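Local structure of glycosyl hydrolase family 10 (Prevotella bryantii, 4MGQ) at residues Y36-T41 against L99-F104; D32-V37 against S145-E150. The protein probably hydrolyses internal beta-1,4-xylosidic linkages of xylan as a whole enzyme, of which this chain is a calcium-binding carbohydrate-binding module. All blocks are in the same frame, centred on the assembly; numbering follows the deposited sequence.

Contact 1: Y36-T41 against L99-F104; sequences YVNPTT and LKQLRF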
loop_
_atom_site.group_PDB
_atom_site.type_symbol
_atom_site.label_atom_id
_atom_site.label_comp_id
_atom_site.label_asym_id
_atom_site.label_seq_id
_atom_site.Cartn_x
_atom_site.Cartn_y
_atom_site.Cartn_z
ATOM N N TYR A 36 -5.626 1.244 -5.588
ATOM C CA TYR A 36 -6.477 1.900 -4.602
ATOM C C TYR A 36 -6.688 1.073 -3.355
ATOM O O TYR A 36 -6.850 -0.135 -3.438
ATOM C CB TYR A 36 -7.850 2.171 -5.187
ATOM C CG TYR A 36 -7.867 3.043 -6.407
ATOM C CD1 TYR A 36 -6.986 4.105 -6.547
ATOM C CD2 TYR A 36 -8.767 2.799 -7.419
ATOM C CE1 TYR A 36 -7.022 4.912 -7.682
ATOM C CE2 TYR A 36 -8.807 3.584 -8.544
ATOM C CZ TYR A 36 -7.945 4.641 -8.668
ATOM O OH TYR A 36 -8.008 5.411 -9.808
ATOM N N VAL A 37 -6.746 1.742 -2.214
ATOM C CA VAL A 37 -7.243 1.107 -0.991
ATOM C C VAL A 37 -8.038 2.155 -0.212
ATOM O O VAL A 37 -7.698 3.342 -0.230
ATOM C CB VAL A 37 -6.087 0.522 -0.150
ATOM C CG1 VAL A 37 -5.221 1.622 0.432
ATOM C CG2 VAL A 37 -6.636 -0.396 0.955
ATOM N N ASN A 38 -9.130 1.731 0.422
ATOM C CA ASN A 38 -9.967 2.655 1.179
ATOM C C ASN A 38 -9.827 2.429 2.681
ATOM O O ASN A 38 -10.083 1.320 3.147
ATOM C CB ASN A 38 -11.442 2.497 0.789
ATOM C CG ASN A 38 -11.785 3.157 -0.542
ATOM O OD1 ASN A 38 -10.936 3.326 -1.410
ATOM N ND2 ASN A 38 -13.048 3.549 -0.694
ATOM N N PRO A 39 -9.431 3.471 3.433
ATOM C CA PRO A 39 -9.401 3.379 4.899
ATOM C C PRO A 39 -10.763 2.970 5.426
ATOM O O PRO A 39 -11.780 3.387 4.869
ATOM C CB PRO A 39 -9.029 4.796 5.335
ATOM C CG PRO A 39 -8.252 5.340 4.170
ATOM C CD PRO A 39 -8.926 4.771 2.960
ATOM N N THR A 40 -10.780 2.147 6.470
ATOM C CA THR A 40 -12.047 1.612 6.988
ATOM C C THR A 40 -12.872 2.656 7.747
ATOM O O THR A 40 -14.064 2.451 7.992
ATOM C CB THR A 40 -11.788 0.394 7.891
ATOM O OG1 THR A 40 -10.843 0.741 8.907
ATOM C CG2 THR A 40 -11.234 -0.756 7.066
ATOM N N THR A 41 -12.226 3.751 8.135
ATOM C CA THR A 41 -12.887 4.965 8.599
ATOM C C THR A 41 -12.405 6.113 7.724
ATOM O O THR A 41 -11.216 6.219 7.458
ATOM C CB THR A 41 -12.577 5.263 10.075
ATOM O OG1 THR A 41 -13.133 4.227 10.888
ATOM C CG2 THR A 41 -13.164 6.609 10.508
ATOM N N LEU A 99 -11.325 12.493 3.514
ATOM C CA LEU A 99 -10.712 11.667 2.473
ATOM C C LEU A 99 -11.109 10.210 2.652
ATOM O O LEU A 99 -11.052 9.689 3.771
ATOM C CB LEU A 99 -9.186 11.814 2.516
ATOM C CG LEU A 99 -8.663 13.251 2.445
ATOM C CD1 LEU A 99 -7.288 13.357 3.080
ATOM C CD2 LEU A 99 -8.633 13.727 0.992
ATOM N N LYS A 100 -11.513 9.548 1.574
ATOM C CA LYS A 100 -12.019 8.187 1.698
ATOM C C LYS A 100 -11.184 7.132 0.971
ATOM O O LYS A 100 -11.436 5.937 1.123
ATOM C CB LYS A 100 -13.462 8.121 1.199
ATOM C CG LYS A 100 -13.597 8.237 -0.289
ATOM C CD LYS A 100 -15.020 7.912 -0.756
ATOM C CE LYS A 100 -16.044 8.818 -0.087
ATOM N NZ LYS A 100 -15.744 10.273 -0.288
ATOM N N GLN A 101 -10.186 7.563 0.196
ATOM C CA GLN A 101 -9.408 6.641 -0.629
ATOM C C GLN A 101 -7.929 7.041 -0.678
ATOM O O GLN A 101 -7.611 8.226 -0.655
ATOM C CB GLN A 101 -9.989 6.589 -2.045
ATOM C CG GLN A 101 -9.300 5.606 -2.977
ATOM C CD GLN A 101 -9.928 5.561 -4.362
ATOM O OE1 GLN A 101 -9.940 6.552 -5.082
ATOM N NE2 GLN A 101 -10.468 4.409 -4.725
ATOM N N LEU A 102 -7.035 6.051 -0.714
ATOM C CA LEU A 102 -5.625 6.301 -1.022
ATOM C C LEU A 102 -5.356 5.860 -2.448
ATOM O O LEU A 102 -5.572 4.698 -2.789
ATOM C CB LEU A 102 -4.686 5.540 -0.072
ATOM C CG LEU A 102 -4.777 5.895 1.407
ATOM C CD1 LEU A 102 -3.698 5.122 2.180
ATOM C CD2 LEU A 102 -4.633 7.375 1.617
ATOM N N ARG A 103 -4.871 6.783 -3.271
ATOM C CA ARG A 103 -4.503 6.469 -4.654
ATOM C C ARG A 103 -2.997 6.300 -4.780
ATOM O O ARG A 103 -2.267 7.269 -4.614
ATOM C CB ARG A 103 -4.967 7.582 -5.606
ATOM C CG ARG A 103 -6.493 7.813 -5.600
ATOM C CD ARG A 103 -6.897 9.081 -6.356
ATOM N NE ARG A 103 -6.347 9.091 -7.714
ATOM C CZ ARG A 103 -6.225 10.196 -8.447
ATOM N NH1 ARG A 103 -6.614 11.371 -7.957
ATOM N NH2 ARG A 103 -5.694 10.131 -9.657
ATOM N N PHE A 104 -2.543 5.081 -5.070
ATOM C CA PHE A 104 -1.135 4.839 -5.370
ATOM C C PHE A 104 -0.924 5.106 -6.859
ATOM O O PHE A 104 -1.475 4.408 -7.707
ATOM C CB PHE A 104 -0.712 3.405 -5.001
ATOM C CG PHE A 104 -0.636 3.143 -3.514
ATOM C CD1 PHE A 104 -1.789 3.101 -2.735
ATOM C CD2 PHE A 104 0.590 2.899 -2.900
ATOM C CE1 PHE A 104 -1.722 2.847 -1.365
ATOM C CE2 PHE A 104 0.669 2.627 -1.522
ATOM C CZ PHE A 104 -0.487 2.607 -0.756
HETATM O O HOH W 1 -12.819 5.464 3.492
#
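Gln101 lays its side-chain amide over one face of the Tyr36 ring, with NE2 3.4 Å from Tyr36 CG. The amide sits toward the rim, and the two planes are only 22° apart, so this is an offset stack. It joins two neighbouring antiparallel strands, 34-37 and 99-105, in one sheet of the module's beta-sandwich. At the ring's edge, near its plane, come Arg103 CA and Leu102 O. Arg103 CG approaches Tyr36 CE1 obliquely at 3.6 Å, and the guanidinium beyond it is turned 70° to the ring. On the other side of the sheet, Val37 CG1 meets the edge of the Phe104 ring, lying 4.1 Å from Phe104 CE1. Tyr36 and Arg103 form a non-hydrogen-bonded pair. Val37 and Leu102 form the hydrogen-bonded one: Val37 N gives to Leu102 O at 3.2 Å, and the return bond from Leu102 N to Val37 O is shorter, 2.8 Å, and nearly straight. Val37, Leu102 and Phe104 turn toward the interior, where Phe104 also touches Met115 of the facing sheet.

The polar end of Arg103 is held by Glu34, whose OE2 forms a salt bridge with Arg103 NH2. Gln101 reaches the ring because its CG is anti to the backbone N (chi1 -177°) and the chain stays extended beyond. Asn38 crosses that chain obliquely, its OD1 3.2 Å from Gln101 CG. Within strand 99-105, Lys100 and Gln101 both face Gln68 of strand 61-69 in a classic beta bulge. Beyond the end of strand 34-37, Pro39 packs its CD against Lys100 O. There the direct backbone bonds give way to a water that donates to Pro39 O at 2.7 Å and to Lys100 O at 2.8 Å.

Contact 2: D32-V37 against S145-E150; sequences DRELYV and SWHEYE
Arg33 and His147 bring the backbones closest, with CA atoms 6.1 Å apart, and no strand pairing forms between strand 34-37 and the irregular loop 145-150. The loop links the two sheets of the beta-sandwich and passes the beginning of strand 34-37; an inverse gamma turn centred on Glu148 separates His147 and Tyr149, which both point toward the strand. Their side chains grip the main chain of Glu34 at both its polar atoms. Glu34 N donates to His147 ND1 at 2.9 Å, arriving almost in the imidazole plane. Tyr149 OH donates to Glu34 O at 2.6 Å, from 47° out of the carbonyl plane. Asp32 O lies over the centre of one imidazole face, 3.4 Å above it, while Glu34 CB rests 3.9 Å from His147 CE1. A chi1 of 72° sends the Tyr149 ring toward strand 34-37, where its OH can meet Glu34 O. Arg33 CG touches this ring obliquely, 3.8 Å from Tyr149 CD2; the guanidinium passes on to the carbonyls of Leu106, Leu109 and Glu25. Leu35 crosses Tyr149 at about a right angle, with Leu35 CB 3.5 Å from Tyr149 OH.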
loop_
_atom_site.group_PDB
_atom_site.type_symbol
_atom_site.label_atom_id
_atom_site.label_comp_id
_atom_site.label_asym_id
_atom_site.label_seq_id
_atom_site.Cartn_x
_atom_site.Cartn_y
_atom_site.Cartn_z
ATOM N N ASP A 32 -1.887 6.765 -15.202
ATOM C CA ASP A 32 -2.116 5.688 -16.170
ATOM C C ASP A 32 -2.057 4.293 -15.555
ATOM O O ASP A 32 -2.385 3.300 -16.209
ATOM C CB ASP A 32 -1.106 5.775 -17.324
ATOM C CG ASP A 32 -1.330 6.995 -18.209
ATOM O OD1 ASP A 32 -2.476 7.486 -18.255
ATOM O OD2 ASP A 32 -0.365 7.461 -18.859
ATOM N N ARG A 33 -1.629 4.221 -14.299
ATOM C CA ARG A 33 -1.596 2.957 -13.579
ATOM C C ARG A 33 -1.819 3.291 -12.119
ATOM O O ARG A 33 -0.965 3.913 -11.498
ATOM C CB ARG A 33 -0.261 2.234 -13.779
ATOM C CG ARG A 33 -0.200 0.823 -13.186
ATOM C CD ARG A 33 1.233 0.285 -13.166
ATOM N NE ARG A 33 1.743 -0.016 -14.508
ATOM C CZ ARG A 33 2.811 0.556 -15.064
ATOM N NH1 ARG A 33 3.492 1.491 -14.421
ATOM N NH2 ARG A 33 3.192 0.196 -16.283
ATOM N N GLU A 34 -2.983 2.927 -11.588
ATOM C CA GLU A 34 -3.304 3.270 -10.206
ATOM C C GLU A 34 -3.759 2.051 -9.410
ATOM O O GLU A 34 -4.419 1.152 -9.928
ATOM C CB GLU A 34 -4.381 4.368 -10.151
ATOM C CG GLU A 34 -3.909 5.717 -10.709
ATOM C CD GLU A 34 -4.921 6.854 -10.561
ATOM O OE1 GLU A 34 -6.017 6.646 -10.020
ATOM O OE2 GLU A 34 -4.611 7.981 -11.002
ATOM N N LEU A 35 -3.376 2.061 -8.138
ATOM C CA LEU A 35 -3.768 1.068 -7.153
ATOM C C LEU A 35 -4.480 1.783 -6.004
ATOM O O LEU A 35 -3.993 2.798 -5.500
ATOM C CB LEU A 35 -2.538 0.311 -6.644
ATOM C CG LEU A 35 -2.744 -0.661 -5.487
ATOM C CD1 LEU A 35 -3.540 -1.867 -5.946
ATOM C CD2 LEU A 35 -1.395 -1.080 -4.897
ATOM N N TYR A 36 -5.626 1.244 -5.588
ATOM C CA TYR A 36 -6.477 1.900 -4.602
ATOM C C TYR A 36 -6.688 1.073 -3.355
ATOM O O TYR A 36 -6.850 -0.135 -3.438
ATOM C CB TYR A 36 -7.850 2.171 -5.187
ATOM C CG TYR A 36 -7.867 3.043 -6.407
ATOM C CD1 TYR A 36 -6.986 4.105 -6.547
ATOM C CD2 TYR A 36 -8.767 2.799 -7.419
ATOM C CE1 TYR A 36 -7.022 4.912 -7.682
ATOM C CE2 TYR A 36 -8.807 3.584 -8.544
ATOM C CZ TYR A 36 -7.945 4.641 -8.668
ATOM O OH TYR A 36 -8.008 5.411 -9.808
ATOM N N VAL A 37 -6.746 1.742 -2.214
ATOM C CA VAL A 37 -7.243 1.107 -0.991
ATOM C C VAL A 37 -8.038 2.155 -0.212
ATOM O O VAL A 37 -7.698 3.342 -0.230
ATOM C CB VAL A 37 -6.087 0.522 -0.150
ATOM C CG1 VAL A 37 -5.221 1.622 0.432
ATOM C CG2 VAL A 37 -6.636 -0.396 0.955
ATOM N N SER A 145 -10.960 -0.334 -13.811
ATOM C CA SER A 145 -11.179 -1.560 -14.570
ATOM C C SER A 145 -10.371 -1.593 -15.868
ATOM O O SER A 145 -9.990 -2.665 -16.340
ATOM C CB SER A 145 -12.672 -1.745 -14.872
ATOM O OG SER A 145 -13.159 -0.689 -15.681
ATOM N N TRP A 146 -10.084 -0.420 -16.428
ATOM C CA TRP A 146 -9.386 -0.351 -17.707
ATOM C C TRP A 146 -7.862 -0.299 -17.585
ATOM O O TRP A 146 -7.162 -0.274 -18.596
ATOM C CB TRP A 146 -9.884 0.859 -18.507
ATOM C CG TRP A 146 -9.651 2.178 -17.842
ATOM C CD1 TRP A 146 -8.589 3.013 -18.032
ATOM C CD2 TRP A 146 -10.505 2.828 -16.892
ATOM N NE1 TRP A 146 -8.725 4.137 -17.257
ATOM C CE2 TRP A 146 -9.893 4.048 -16.546
ATOM C CE3 TRP A 146 -11.727 2.494 -16.296
ATOM C CZ2 TRP A 146 -10.457 4.935 -15.630
ATOM C CZ3 TRP A 146 -12.288 3.379 -15.387
ATOM C CH2 TRP A 146 -11.653 4.585 -15.064
ATOM N N HIS A 147 -7.341 -0.291 -16.358
ATOM C CA HIS A 147 -5.902 -0.422 -16.173
ATOM C C HIS A 147 -5.519 -1.885 -16.294
ATOM O O HIS A 147 -5.984 -2.720 -15.523
ATOM C CB HIS A 147 -5.462 0.140 -14.825
ATOM C CG HIS A 147 -5.478 1.632 -14.771
ATOM N ND1 HIS A 147 -4.910 2.345 -13.740
ATOM C CD2 HIS A 147 -5.998 2.546 -15.625
ATOM C CE1 HIS A 147 -5.070 3.639 -13.964
ATOM N NE2 HIS A 147 -5.727 3.784 -15.101
ATOM N N GLU A 148 -4.680 -2.195 -17.274
ATOM C CA GLU A 148 -4.395 -3.581 -17.615
ATOM C C GLU A 148 -3.170 -4.107 -16.873
ATOM O O GLU A 148 -2.069 -4.173 -17.423
ATOM C CB GLU A 148 -4.203 -3.724 -19.127
ATOM C CG GLU A 148 -5.437 -3.327 -19.928
ATOM C CD GLU A 148 -5.176 -3.259 -21.428
ATOM O OE1 GLU A 148 -4.280 -3.983 -21.914
ATOM O OE2 GLU A 148 -5.870 -2.479 -22.117
ATOM N N TYR A 149 -3.371 -4.461 -15.609
ATOM C CA TYR A 149 -2.351 -5.151 -14.832
ATOM C C TYR A 149 -3.074 -6.036 -13.823
ATOM O O TYR A 149 -4.284 -5.896 -13.647
ATOM C CB TYR A 149 -1.410 -4.159 -14.147
ATOM C CG TYR A 149 -1.980 -3.381 -12.971
ATOM C CD1 TYR A 149 -1.912 -3.900 -11.679
ATOM C CD2 TYR A 149 -2.546 -2.124 -13.140
ATOM C CE1 TYR A 149 -2.406 -3.198 -10.589
ATOM C CE2 TYR A 149 -3.048 -1.402 -12.042
ATOM C CZ TYR A 149 -2.969 -1.962 -10.769
ATOM O OH TYR A 149 -3.438 -1.284 -9.669
ATOM N N GLU A 150 -2.346 -6.940 -13.176
ATOM C CA GLU A 150 -2.948 -7.832 -12.191
ATOM C C GLU A 150 -2.494 -7.514 -10.774
ATOM O O GLU A 150 -1.307 -7.353 -10.528
ATOM C CB GLU A 150 -2.591 -9.283 -12.483
ATOM C CG GLU A 150 -2.732 -9.717 -13.920
ATOM C CD GLU A 150 -2.087 -11.071 -14.137
ATOM O OE1 GLU A 150 -1.256 -11.199 -15.066
ATOM O OE2 GLU A 150 -2.399 -11.999 -13.357
#

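Contacts 1 and 2 have centres about 14 Å apart and start from the same strand, 34-37, sharing Tyr36 and Val37. Along the chain this strand comes first, then strand 99-105, and last the loop 145-150 that leads from strand 141-142 into strand 151-155 of the other sheet. Across the sheet, strand 34-37 lies between strands 99-105 and 141-142, and contact 2 carries on beside its beginning with a loop in place of a strand. The two contacts also meet directly: Phe104 N is 2.7 Å from Leu35 O, a probable hydrogen bond. Together they tie distant parts of the sequence into one sandwich; the Leu35 side chain is about 14 Å from the calcium ion.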